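PDB 1WX1: nicotinate-nucleotide--dimethylbenzimidazole phosphoribosyltransferase, which probably catalyses transfer of the phosphoribosyl group of nicotinate mononucleotide to 5,6-dimethylbenzimidazole, giving alpha-ribazole 5'-phosphate for cobalamin synthesis. Local coordinates for residues 97-102 and 230-235; 48-53 and 144-149; 247-252 and 256-261; 135-140 and 217-222. All blocks are in the same frame, centred on the assembly; numbering follows the deposited sequence.

Contact 1: residues 97-102 and 230-235; sequences YVLDVG and LVAIAG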
loop_
_atom_site.group_PDB
_atom_site.type_symbol
_atom_site.label_atom_id
_atom_site.label_comp_id
_atom_site.label_asym_id
_atom_site.label_seq_id
_atom_site.Cartn_x
_atom_site.Cartn_y
_atom_site.Cartn_z
ATOM N N TYR A 97 -2.429 17.607 -11.724
ATOM C CA TYR A 97 -2.577 18.440 -12.913
ATOM C C TYR A 97 -3.652 17.798 -13.765
ATOM O O TYR A 97 -3.744 16.570 -13.826
ATOM C CB TYR A 97 -1.281 18.503 -13.727
ATOM C CG TYR A 97 -0.101 19.086 -12.991
ATOM C CD1 TYR A 97 0.721 18.280 -12.202
ATOM C CD2 TYR A 97 0.194 20.445 -13.078
ATOM C CE1 TYR A 97 1.809 18.814 -11.519
ATOM C CE2 TYR A 97 1.281 20.992 -12.399
ATOM C CZ TYR A 97 2.083 20.170 -11.623
ATOM O OH TYR A 97 3.151 20.706 -10.950
ATOM N N VAL A 98 -4.467 18.618 -14.420
ATOM C CA VAL A 98 -5.525 18.106 -15.281
ATOM C C VAL A 98 -5.255 18.574 -16.708
ATOM O O VAL A 98 -4.865 19.716 -16.933
ATOM C CB VAL A 98 -6.918 18.618 -14.837
ATOM C CG1 VAL A 98 -8.003 18.017 -15.727
ATOM C CG2 VAL A 98 -7.172 18.233 -13.382
ATOM N N LEU A 99 -5.451 17.676 -17.666
ATOM C CA LEU A 99 -5.225 17.993 -19.065
ATOM C C LEU A 99 -6.475 17.680 -19.876
ATOM O O LEU A 99 -6.939 16.540 -19.900
ATOM C CB LEU A 99 -4.049 17.173 -19.605
ATOM C CG LEU A 99 -3.853 17.131 -21.126
ATOM C CD1 LEU A 99 -3.428 18.504 -21.629
ATOM C CD2 LEU A 99 -2.790 16.087 -21.485
ATOM N N ASP A 100 -7.032 18.697 -20.519
ATOM C CA ASP A 100 -8.205 18.498 -21.362
ATOM C C ASP A 100 -7.717 18.357 -22.798
ATOM O O ASP A 100 -7.221 19.320 -23.380
ATOM C CB ASP A 100 -9.165 19.694 -21.281
ATOM C CG ASP A 100 -10.272 19.633 -22.345
ATOM O OD1 ASP A 100 -10.901 20.678 -22.617
ATOM O OD2 ASP A 100 -10.516 18.543 -22.909
ATOM N N VAL A 101 -7.825 17.157 -23.357
ATOM C CA VAL A 101 -7.433 16.953 -24.746
ATOM C C VAL A 101 -8.658 16.647 -25.599
ATOM O O VAL A 101 -8.542 16.492 -26.811
ATOM C CB VAL A 101 -6.413 15.789 -24.933
ATOM C CG1 VAL A 101 -5.016 16.257 -24.554
ATOM C CG2 VAL A 101 -6.833 14.571 -24.115
ATOM N N GLY A 102 -9.836 16.568 -24.979
ATOM C CA GLY A 102 -11.022 16.268 -25.768
ATOM C C GLY A 102 -12.360 16.165 -25.057
ATOM O O GLY A 102 -13.222 15.375 -25.453
ATOM N N LEU A 230 -6.148 8.641 -23.925
ATOM C CA LEU A 230 -5.288 7.459 -23.866
ATOM C C LEU A 230 -3.979 7.765 -24.600
ATOM O O LEU A 230 -2.898 7.360 -24.169
ATOM C CB LEU A 230 -5.983 6.241 -24.503
ATOM C CG LEU A 230 -7.345 5.837 -23.918
ATOM C CD1 LEU A 230 -7.797 4.516 -24.542
ATOM C CD2 LEU A 230 -7.252 5.688 -22.401
ATOM N N VAL A 231 -4.087 8.483 -25.712
ATOM C CA VAL A 231 -2.917 8.866 -26.491
ATOM C C VAL A 231 -2.131 9.920 -25.699
ATOM O O VAL A 231 -0.901 9.914 -25.693
ATOM C CB VAL A 231 -3.334 9.441 -27.858
ATOM C CG1 VAL A 231 -2.111 9.939 -28.620
ATOM C CG2 VAL A 231 -4.063 8.369 -28.658
ATOM N N ALA A 232 -2.849 10.824 -25.035
ATOM C CA ALA A 232 -2.198 11.853 -24.228
ATOM C C ALA A 232 -1.433 11.177 -23.092
ATOM O O ALA A 232 -0.344 11.614 -22.713
ATOM C CB ALA A 232 -3.238 12.817 -23.657
ATOM N N ILE A 233 -2.007 10.104 -22.553
ATOM C CA ILE A 233 -1.364 9.377 -21.470
ATOM C C ILE A 233 -0.044 8.778 -21.950
ATOM O O ILE A 233 0.942 8.759 -21.212
ATOM C CB ILE A 233 -2.322 8.314 -20.894
ATOM C CG1 ILE A 233 -3.366 9.032 -20.020
ATOM C CG2 ILE A 233 -1.554 7.265 -20.082
ATOM C CD1 ILE A 233 -4.572 8.195 -19.647
ATOM N N ALA A 234 -0.015 8.312 -23.193
ATOM C CA ALA A 234 1.221 7.771 -23.754
ATOM C C ALA A 234 2.261 8.903 -23.780
ATOM O O ALA A 234 3.444 8.683 -23.508
ATOM C CB ALA A 234 0.975 7.257 -25.160
ATOM N N GLY A 235 1.806 10.114 -24.102
ATOM C CA GLY A 235 2.700 11.259 -24.145
ATOM C C GLY A 235 3.248 11.604 -22.774
ATOM O O GLY A 235 4.419 11.972 -22.631
#
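A232 presents its methyl to two branched side chains, L99 and V101. Its CB lies 4.0 Å from CD2 of L99, so one branch of the leucine makes the contact. V101 meets the same methyl with both of its branches: CG1 and CG2 are each 4.0 Å from CB of A232. Alanine suits this point because the helix backbone has come close, 7.3 Å between the CA atoms of V101 and A232, and its short side chain rests over the leucine and valine pair. L99 reaches across from the strand because its CG stands anti to the backbone N (chi1 167°). Outside this apolar shell, where the chain turns a corner at V101, D100 faces elsewhere, with OD1 in a salt bridge to K117; its OD2 accepts the backbone N-H of V103 and, weakly, that of G102 (2.9 Å from G102 N to D100 OD2), tying the chain at the corner. Strand 94-100 runs beside strand 47-54, whose A52 also touches A232, while A142 of helix 133-152 packs on V101. Helix 228-242 thus lies over neighbouring strands of the parallel sheet, with helix 133-152 beside it.

Contact 2: residues 48-53 and 144-149; sequences AVVVAA and REAARR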
loop_
_atom_site.group_PDB
_atom_site.type_symbol
_atom_site.label_atom_id
_atom_site.label_comp_id
_atom_site.label_asym_id
_atom_site.label_seq_id
_atom_site.Cartn_x
_atom_site.Cartn_y
_atom_site.Cartn_z
ATOM N N ALA A 48 3.833 13.646 -8.783
ATOM C CA ALA A 48 2.823 14.347 -9.563
ATOM C C ALA A 48 2.011 13.359 -10.389
ATOM O O ALA A 48 2.511 12.307 -10.789
ATOM C CB ALA A 48 3.473 15.395 -10.492
ATOM N N VAL A 49 0.742 13.686 -10.601
ATOM C CA VAL A 49 -0.126 12.868 -11.430
ATOM C C VAL A 49 -0.786 13.822 -12.419
ATOM O O VAL A 49 -1.245 14.906 -12.043
ATOM C CB VAL A 49 -1.227 12.119 -10.605
ATOM C CG1 VAL A 49 -2.131 13.110 -9.870
ATOM C CG2 VAL A 49 -2.075 11.251 -11.540
ATOM N N VAL A 50 -0.774 13.445 -13.693
ATOM C CA VAL A 50 -1.413 14.247 -14.720
ATOM C C VAL A 50 -2.624 13.439 -15.153
ATOM O O VAL A 50 -2.491 12.325 -15.666
ATOM C CB VAL A 50 -0.494 14.485 -15.934
ATOM C CG1 VAL A 50 -1.254 15.262 -17.014
ATOM C CG2 VAL A 50 0.747 15.266 -15.499
ATOM N N VAL A 51 -3.802 13.994 -14.911
ATOM C CA VAL A 51 -5.047 13.329 -15.263
ATOM C C VAL A 51 -5.515 13.852 -16.613
ATOM O O VAL A 51 -5.884 15.018 -16.733
ATOM C CB VAL A 51 -6.138 13.609 -14.205
ATOM C CG1 VAL A 51 -7.404 12.812 -14.528
ATOM C CG2 VAL A 51 -5.612 13.265 -12.815
ATOM N N ALA A 52 -5.483 12.989 -17.625
ATOM C CA ALA A 52 -5.899 13.359 -18.975
ATOM C C ALA A 52 -7.386 13.053 -19.146
ATOM O O ALA A 52 -7.848 11.974 -18.780
ATOM C CB ALA A 52 -5.074 12.590 -20.002
ATOM N N ALA A 53 -8.129 14.000 -19.712
ATOM C CA ALA A 53 -9.562 13.824 -19.889
ATOM C C ALA A 53 -10.037 14.093 -21.308
ATOM O O ALA A 53 -9.558 15.008 -21.975
ATOM C CB ALA A 53 -10.319 14.734 -18.917
ATOM N N ARG A 144 2.802 15.230 -23.464
ATOM C CA ARG A 144 4.201 15.552 -23.175
ATOM C C ARG A 144 4.285 16.912 -22.476
ATOM O O ARG A 144 5.016 17.073 -21.501
ATOM C CB ARG A 144 5.025 15.627 -24.464
ATOM C CG ARG A 144 5.429 14.289 -25.070
ATOM C CD ARG A 144 6.200 14.537 -26.362
ATOM N NE ARG A 144 6.846 13.344 -26.895
ATOM C CZ ARG A 144 7.953 12.798 -26.397
ATOM N NH1 ARG A 144 8.552 13.334 -25.340
ATOM N NH2 ARG A 144 8.471 11.721 -26.970
ATOM N N GLU A 145 3.543 17.888 -22.994
ATOM C CA GLU A 145 3.544 19.239 -22.434
ATOM C C GLU A 145 3.138 19.262 -20.963
ATOM O O GLU A 145 3.791 19.911 -20.138
ATOM C CB GLU A 145 2.599 20.150 -23.227
ATOM C CG GLU A 145 2.785 21.638 -22.921
ATOM C CD GLU A 145 1.751 22.526 -23.599
ATOM O OE1 GLU A 145 1.131 22.085 -24.589
ATOM O OE2 GLU A 145 1.566 23.675 -23.146
ATOM N N ALA A 146 2.053 18.566 -20.639
ATOM C CA ALA A 146 1.569 18.517 -19.265
ATOM C C ALA A 146 2.581 17.835 -18.342
ATOM O O ALA A 146 2.817 18.295 -17.224
ATOM C CB ALA A 146 0.222 17.799 -19.208
ATOM N N ALA A 147 3.196 16.753 -18.814
ATOM C CA ALA A 147 4.190 16.044 -18.016
ATOM C C ALA A 147 5.416 16.927 -17.780
ATOM O O ALA A 147 5.967 16.949 -16.679
ATOM C CB ALA A 147 4.612 14.749 -18.717
ATOM N N ARG A 148 5.838 17.653 -18.813
ATOM C CA ARG A 148 7.004 18.517 -18.690
ATOM C C ARG A 148 6.778 19.583 -17.631
ATOM O O ARG A 148 7.690 19.924 -16.866
ATOM C CB ARG A 148 7.343 19.182 -20.031
ATOM C CG ARG A 148 8.497 20.192 -19.961
ATOM C CD ARG A 148 9.735 19.636 -19.237
ATOM N NE ARG A 148 10.209 18.380 -19.813
ATOM C CZ ARG A 148 11.259 17.694 -19.364
ATOM N NH1 ARG A 148 11.956 18.140 -18.329
ATOM N NH2 ARG A 148 11.616 16.560 -19.953
ATOM N N ARG A 149 5.565 20.125 -17.577
ATOM C CA ARG A 149 5.303 21.126 -16.547
ATOM C C ARG A 149 5.351 20.492 -15.163
ATOM O O ARG A 149 5.837 21.098 -14.221
ATOM C CB ARG A 149 3.961 21.773 -16.683
ATOM C CG ARG A 149 3.766 22.803 -15.576
ATOM C CD ARG A 149 2.344 23.246 -15.607
ATOM N NE ARG A 149 1.970 24.138 -14.526
ATOM C CZ ARG A 149 0.700 24.419 -14.242
ATOM N NH1 ARG A 149 -0.283 23.884 -14.967
ATOM N NH2 ARG A 149 0.398 25.190 -13.212
#
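V50 has its CB directed toward segment 144-149 of helix 133-152, and its two methyls land on different parts of it. CG1 meets the methyl of A146 at a slant, carbon against carbon, 3.7 Å from V50 CG1 to A146 CB. CG2 instead faces the helix backbone: it lies 4.1 Å from the carbonyl O of A146 and 4.3 Å from CA of A147. The valine therefore straddles the peptide that joins the two alanines. Its torsion accounts for this: a chi1 of 177° puts CG1 trans to the backbone N and CG2 trans to the carbonyl carbon, which spreads the two branches over the helix surface. The residue types fit the task. Valine is beta-branched and at home in a strand, while alanines give the helix a shallow face that lets its axis come near; the CA atoms of V50 and A147 are 6.7 Å apart. No hydrogen bond crosses this buried, apolar surface. The charged residues of the helix face elsewhere: R144 and R148 form salt bridges with E239, and E145 pairs with R116. I236 of helix 228-242 also touches V50. Helix 133-152 belongs to the crossover from edge strand 113-115 to strand 157-163, and here it lies on strand 47-54, which stands between strands 94-100 and 157-163 in the sheet.

Contact 3: residues 247-252 and 256-261; sequences LVLDGF and AGALLA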
loop_
_atom_site.group_PDB
_atom_site.type_symbol
_atom_site.label_atom_id
_atom_site.label_comp_id
_atom_site.label_asym_id
_atom_site.label_seq_id
_atom_site.Cartn_x
_atom_site.Cartn_y
_atom_site.Cartn_z
ATOM N N LEU A 247 8.084 5.931 -13.261
ATOM C CA LEU A 247 6.726 6.155 -13.752
ATOM C C LEU A 247 5.777 5.161 -13.097
ATOM O O LEU A 247 6.069 3.969 -13.044
ATOM C CB LEU A 247 6.697 5.982 -15.274
ATOM C CG LEU A 247 7.797 6.756 -16.008
ATOM C CD1 LEU A 247 7.776 6.398 -17.487
ATOM C CD2 LEU A 247 7.603 8.253 -15.806
ATOM N N VAL A 248 4.636 5.647 -12.616
ATOM C CA VAL A 248 3.675 4.782 -11.941
ATOM C C VAL A 248 2.384 4.589 -12.733
ATOM O O VAL A 248 1.747 5.556 -13.167
ATOM C CB VAL A 248 3.318 5.345 -10.547
ATOM C CG1 VAL A 248 2.521 4.314 -9.759
ATOM C CG2 VAL A 248 4.591 5.735 -9.802
ATOM N N LEU A 249 2.007 3.330 -12.914
ATOM C CA LEU A 249 0.795 2.976 -13.648
ATOM C C LEU A 249 -0.422 2.982 -12.745
ATOM O O LEU A 249 -0.331 2.645 -11.562
ATOM C CB LEU A 249 0.919 1.568 -14.247
ATOM C CG LEU A 249 1.990 1.316 -15.305
ATOM C CD1 LEU A 249 1.980 -0.166 -15.678
ATOM C CD2 LEU A 249 1.722 2.187 -16.527
ATOM N N ASP A 250 -1.560 3.373 -13.312
ATOM C CA ASP A 250 -2.812 3.361 -12.581
ATOM C C ASP A 250 -3.613 2.156 -13.083
ATOM O O ASP A 250 -3.087 1.041 -13.143
ATOM C CB ASP A 250 -3.601 4.660 -12.800
ATOM C CG ASP A 250 -4.849 4.729 -11.931
ATOM O OD1 ASP A 250 -4.756 4.327 -10.755
ATOM O OD2 ASP A 250 -5.913 5.185 -12.413
ATOM N N GLY A 251 -4.862 2.389 -13.475
ATOM C CA GLY A 251 -5.715 1.301 -13.926
ATOM C C GLY A 251 -5.670 0.896 -15.386
ATOM O O GLY A 251 -4.699 1.156 -16.089
ATOM N N PHE A 252 -6.757 0.272 -15.837
ATOM C CA PHE A 252 -6.894 -0.244 -17.198
ATOM C C PHE A 252 -6.687 0.783 -18.324
ATOM O O PHE A 252 -5.858 0.571 -19.212
ATOM C CB PHE A 252 -8.264 -0.943 -17.322
ATOM C CG PHE A 252 -8.469 -1.696 -18.613
ATOM C CD1 PHE A 252 -9.579 -1.431 -19.416
ATOM C CD2 PHE A 252 -7.576 -2.682 -19.015
ATOM C CE1 PHE A 252 -9.799 -2.143 -20.598
ATOM C CE2 PHE A 252 -7.786 -3.401 -20.196
ATOM C CZ PHE A 252 -8.899 -3.129 -20.990
ATOM N N ALA A 256 -3.402 1.195 -20.678
ATOM C CA ALA A 256 -3.534 1.038 -22.126
ATOM C C ALA A 256 -2.679 2.141 -22.760
ATOM O O ALA A 256 -2.022 1.930 -23.781
ATOM C CB ALA A 256 -4.997 1.184 -22.552
ATOM N N GLY A 257 -2.699 3.324 -22.148
ATOM C CA GLY A 257 -1.900 4.426 -22.656
ATOM C C GLY A 257 -0.418 4.093 -22.538
ATOM O O GLY A 257 0.376 4.398 -23.425
ATOM N N ALA A 258 -0.037 3.462 -21.432
ATOM C CA ALA A 258 1.361 3.088 -21.228
ATOM C C ALA A 258 1.815 2.056 -22.265
ATOM O O ALA A 258 2.963 2.081 -22.710
ATOM C CB ALA A 258 1.553 2.535 -19.823
ATOM N N LEU A 259 0.920 1.143 -22.638
ATOM C CA LEU A 259 1.248 0.122 -23.637
ATOM C C LEU A 259 1.574 0.795 -24.963
ATOM O O LEU A 259 2.496 0.381 -25.683
ATOM C CB LEU A 259 0.074 -0.848 -23.824
ATOM C CG LEU A 259 -0.164 -1.862 -22.702
ATOM C CD1 LEU A 259 -1.411 -2.679 -23.014
ATOM C CD2 LEU A 259 1.050 -2.777 -22.566
ATOM N N LEU A 260 0.810 1.836 -25.290
ATOM C CA LEU A 260 1.039 2.572 -26.524
ATOM C C LEU A 260 2.417 3.228 -26.483
ATOM O O LEU A 260 3.170 3.181 -27.460
ATOM C CB LEU A 260 -0.046 3.641 -26.720
ATOM C CG LEU A 260 0.122 4.552 -27.940
ATOM C CD1 LEU A 260 0.272 3.718 -29.207
ATOM C CD2 LEU A 260 -1.081 5.481 -28.044
ATOM N N ALA A 261 2.748 3.833 -25.345
ATOM C CA ALA A 261 4.041 4.489 -25.172
ATOM C C ALA A 261 5.162 3.455 -25.310
ATOM O O ALA A 261 6.184 3.707 -25.952
ATOM C CB ALA A 261 4.108 5.160 -23.795
#
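F252 and A256 are joined by the first-turn hydrogen bond of a helix, and they share most of the buried surface with A258 and L249. The N-H of A256 goes to the carbonyl O of F252, 2.9 Å from A256 N to F252 O. The bond is bent, with 139° at the hydrogen, and the donor stands 24° off the carbonyl plane. The same oxygen accepts a second bond, from NE2 of Q286, so a carbonyl buried in the interior has two donors. The CB of F252 points away from 256-261, though the ring end comes nearer; the ring finds apolar company on A171 and A172 of helix 167-179, which suits a large aromatic. A256, a small residue among close neighbours, touches A171, T175 and Q286.

The second meeting place is tighter. CD2 of L249 lies 3.3 Å from CB of A258, closer than usual van der Waals contact for two carbons. The leucine leaves the strand pointing past the helix, but its end bends in, CG being anti to the carbonyl carbon (chi1 -64°). Alanine at the receiving position keeps the helix close to the strand, 7.6 Å between the CA atoms of L249 and A258. Beyond the strand, D250 accepts the backbone N-H groups of G305 and A308, close in sequence to E304, the predicted proton acceptor. G251 takes the N-cap position. This is the strand-to-helix turn of the beta-alpha-beta unit formed by strand 247-249, helix 252-264 and strand 272-274, with helix 281-290 touching L249 and A256, and Y237 of helix 228-242 touching L249 and A258.

Contact 4: residues 135-140 and 217-222; sequences EAERAL and GPLEVA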
loop_
_atom_site.group_PDB
_atom_site.type_symbol
_atom_site.label_atom_id
_atom_site.label_comp_id
_atom_site.label_asym_id
_atom_site.label_seq_id
_atom_site.Cartn_x
_atom_site.Cartn_y
_atom_site.Cartn_z
ATOM N N GLU A 135 -4.819 14.262 -35.236
ATOM C CA GLU A 135 -5.412 14.598 -33.945
ATOM C C GLU A 135 -4.729 13.785 -32.844
ATOM O O GLU A 135 -4.491 14.288 -31.748
ATOM C CB GLU A 135 -6.921 14.322 -33.979
ATOM C CG GLU A 135 -7.649 15.210 -34.997
ATOM C CD GLU A 135 -9.120 14.865 -35.171
ATOM O OE1 GLU A 135 -9.469 13.667 -35.172
ATOM O OE2 GLU A 135 -9.926 15.801 -35.332
ATOM N N ALA A 136 -4.410 12.527 -33.139
ATOM C CA ALA A 136 -3.728 11.686 -32.159
ATOM C C ALA A 136 -2.367 12.308 -31.831
ATOM O O ALA A 136 -1.948 12.327 -30.671
ATOM C CB ALA A 136 -3.548 10.266 -32.709
ATOM N N GLU A 137 -1.675 12.825 -32.847
ATOM C CA GLU A 137 -0.373 13.454 -32.614
ATOM C C GLU A 137 -0.517 14.657 -31.683
ATOM O O GLU A 137 0.286 14.846 -30.771
ATOM C CB GLU A 137 0.266 13.901 -33.933
ATOM C CG GLU A 137 1.551 14.729 -33.776
ATOM C CD GLU A 137 2.733 13.957 -33.179
ATOM O OE1 GLU A 137 3.763 14.600 -32.877
ATOM O OE2 GLU A 137 2.647 12.719 -33.019
ATOM N N ARG A 138 -1.541 15.475 -31.904
ATOM C CA ARG A 138 -1.737 16.636 -31.043
ATOM C C ARG A 138 -2.028 16.213 -29.607
ATOM O O ARG A 138 -1.562 16.852 -28.661
ATOM C CB ARG A 138 -2.862 17.528 -31.579
ATOM C CG ARG A 138 -2.422 18.419 -32.740
ATOM C CD ARG A 138 -3.505 19.425 -33.108
ATOM N NE ARG A 138 -4.522 18.816 -33.955
ATOM C CZ ARG A 138 -5.801 19.182 -33.972
ATOM N NH1 ARG A 138 -6.231 20.156 -33.177
ATOM N NH2 ARG A 138 -6.649 18.575 -34.792
ATOM N N ALA A 139 -2.790 15.136 -29.442
ATOM C CA ALA A 139 -3.109 14.641 -28.102
ATOM C C ALA A 139 -1.837 14.132 -27.416
ATOM O O ALA A 139 -1.619 14.378 -26.225
ATOM C CB ALA A 139 -4.148 13.517 -28.182
ATOM N N LEU A 140 -1.008 13.416 -28.173
ATOM C CA LEU A 140 0.244 12.881 -27.649
ATOM C C LEU A 140 1.138 14.015 -27.152
ATOM O O LEU A 140 1.694 13.941 -26.056
ATOM C CB LEU A 140 0.983 12.106 -28.738
ATOM C CG LEU A 140 2.295 11.435 -28.329
ATOM C CD1 LEU A 140 1.995 10.096 -27.691
ATOM C CD2 LEU A 140 3.170 11.232 -29.560
ATOM N N GLY A 217 1.367 2.141 -38.027
ATOM C CA GLY A 217 2.230 2.495 -36.914
ATOM C C GLY A 217 1.397 2.542 -35.647
ATOM O O GLY A 217 0.175 2.659 -35.727
ATOM N N PRO A 218 2.018 2.466 -34.461
ATOM C CA PRO A 218 1.247 2.503 -33.214
ATOM C C PRO A 218 0.317 3.709 -33.081
ATOM O O PRO A 218 -0.782 3.591 -32.536
ATOM C CB PRO A 218 2.332 2.462 -32.135
ATOM C CG PRO A 218 3.505 3.100 -32.809
ATOM C CD PRO A 218 3.464 2.487 -34.183
ATOM N N LEU A 219 0.753 4.862 -33.579
ATOM C CA LEU A 219 -0.060 6.069 -33.503
ATOM C C LEU A 219 -1.273 5.940 -34.421
ATOM O O LEU A 219 -2.366 6.399 -34.089
ATOM C CB LEU A 219 0.759 7.296 -33.906
ATOM C CG LEU A 219 0.158 8.649 -33.513
ATOM C CD1 LEU A 219 0.001 8.713 -31.996
ATOM C CD2 LEU A 219 1.056 9.777 -34.000
ATOM N N GLU A 220 -1.075 5.314 -35.577
ATOM C CA GLU A 220 -2.169 5.126 -36.523
ATOM C C GLU A 220 -3.196 4.169 -35.938
ATOM O O GLU A 220 -4.396 4.340 -36.128
ATOM C CB GLU A 220 -1.644 4.581 -37.849
ATOM C CG GLU A 220 -0.756 5.555 -38.596
ATOM C CD GLU A 220 -0.275 5.006 -39.923
ATOM O OE1 GLU A 220 0.418 3.965 -39.926
ATOM O OE2 GLU A 220 -0.594 5.617 -40.965
ATOM N N VAL A 221 -2.717 3.156 -35.228
ATOM C CA VAL A 221 -3.595 2.182 -34.601
ATOM C C VAL A 221 -4.427 2.859 -33.509
ATOM O O VAL A 221 -5.647 2.694 -33.451
ATOM C CB VAL A 221 -2.777 1.021 -33.978
ATOM C CG1 VAL A 221 -3.668 0.167 -33.090
ATOM C CG2 VAL A 221 -2.163 0.166 -35.088
ATOM N N ALA A 222 -3.765 3.628 -32.651
ATOM C CA ALA A 222 -4.448 4.331 -31.564
ATOM C C ALA A 222 -5.509 5.294 -32.093
ATOM O O ALA A 222 -6.598 5.408 -31.532
ATOM C CB ALA A 222 -3.433 5.088 -30.721
#
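L219 wedges its isobutyl group against A136 and E137, and the contact across the two helices is chiefly apolar. CD1 of L219 sits 3.9 Å from CB of A136, and CG of the leucine is only a little farther from that methyl, at 4.1 Å. A chi1 of -164° turns CG to the far side from the backbone N and sends the branched end out to the other helix. A136 is small enough to let the helices come to 6.8 Å between the CA atoms of A136 and L219. Cut back to an alanine, this position would probably leave the methyl of A136 without its apolar partner across this contact, strip CD2 from the flank of E137 and open a gap between the helices.

The polar neighbour behaves differently. E137 crosses the leucine at about a right angle, and its chain, bent at chi2 (66°), brings OE2 to 3.5 Å from CD2 of L219. This is a van der Waals contact: CB and OE2 of E137 flank CD2 of L219 on the partly exposed side.

One hydrogen bond orders the start of helix 218-225 itself. OE1 of E220, the third residue of the helix, accepts the backbone N-H of the N-cap residue G217 through its anti lone pair, 2.8 Å from G217 N to E220 OE1 and nearly straight at 173°. On the first helix, charged E135 pairs with R119 and R138 with E134. The arrangement is that of a sheet-covering helix of an alpha/beta fold packed against the start of the short helix 218-225, through a leucine laid on an alanine and the flank of a glutamate, with L140 and A222 both reaching V231 of helix 228-242.

Contacts 1, 2 and 3 reach the same parallel sheet, with strand order 3-2-1-4-5-6 of Rossmann type, and contact 4 joins helices beside it. Contacts 1 and 2, centres 7 Å apart, are joined directly by neighbouring strands 94-100 and 47-54, where Y97 O lies 2.8 Å from V51 N, a probable hydrogen bond. Contact 4 shares helix 133-152 with contact 2 and touches contact 1, A139 O being 3.4 Å from A232 CB. Contact 3 meets contact 1 through A234 and G257, and contact 4 through L260 on A222, but does not touch contact 2. The side chain of E304, the likely proton acceptor, is about 11 Å from that of V50, and OD2 of D250 in contact 3 accepts the N-H of the next residue, G305.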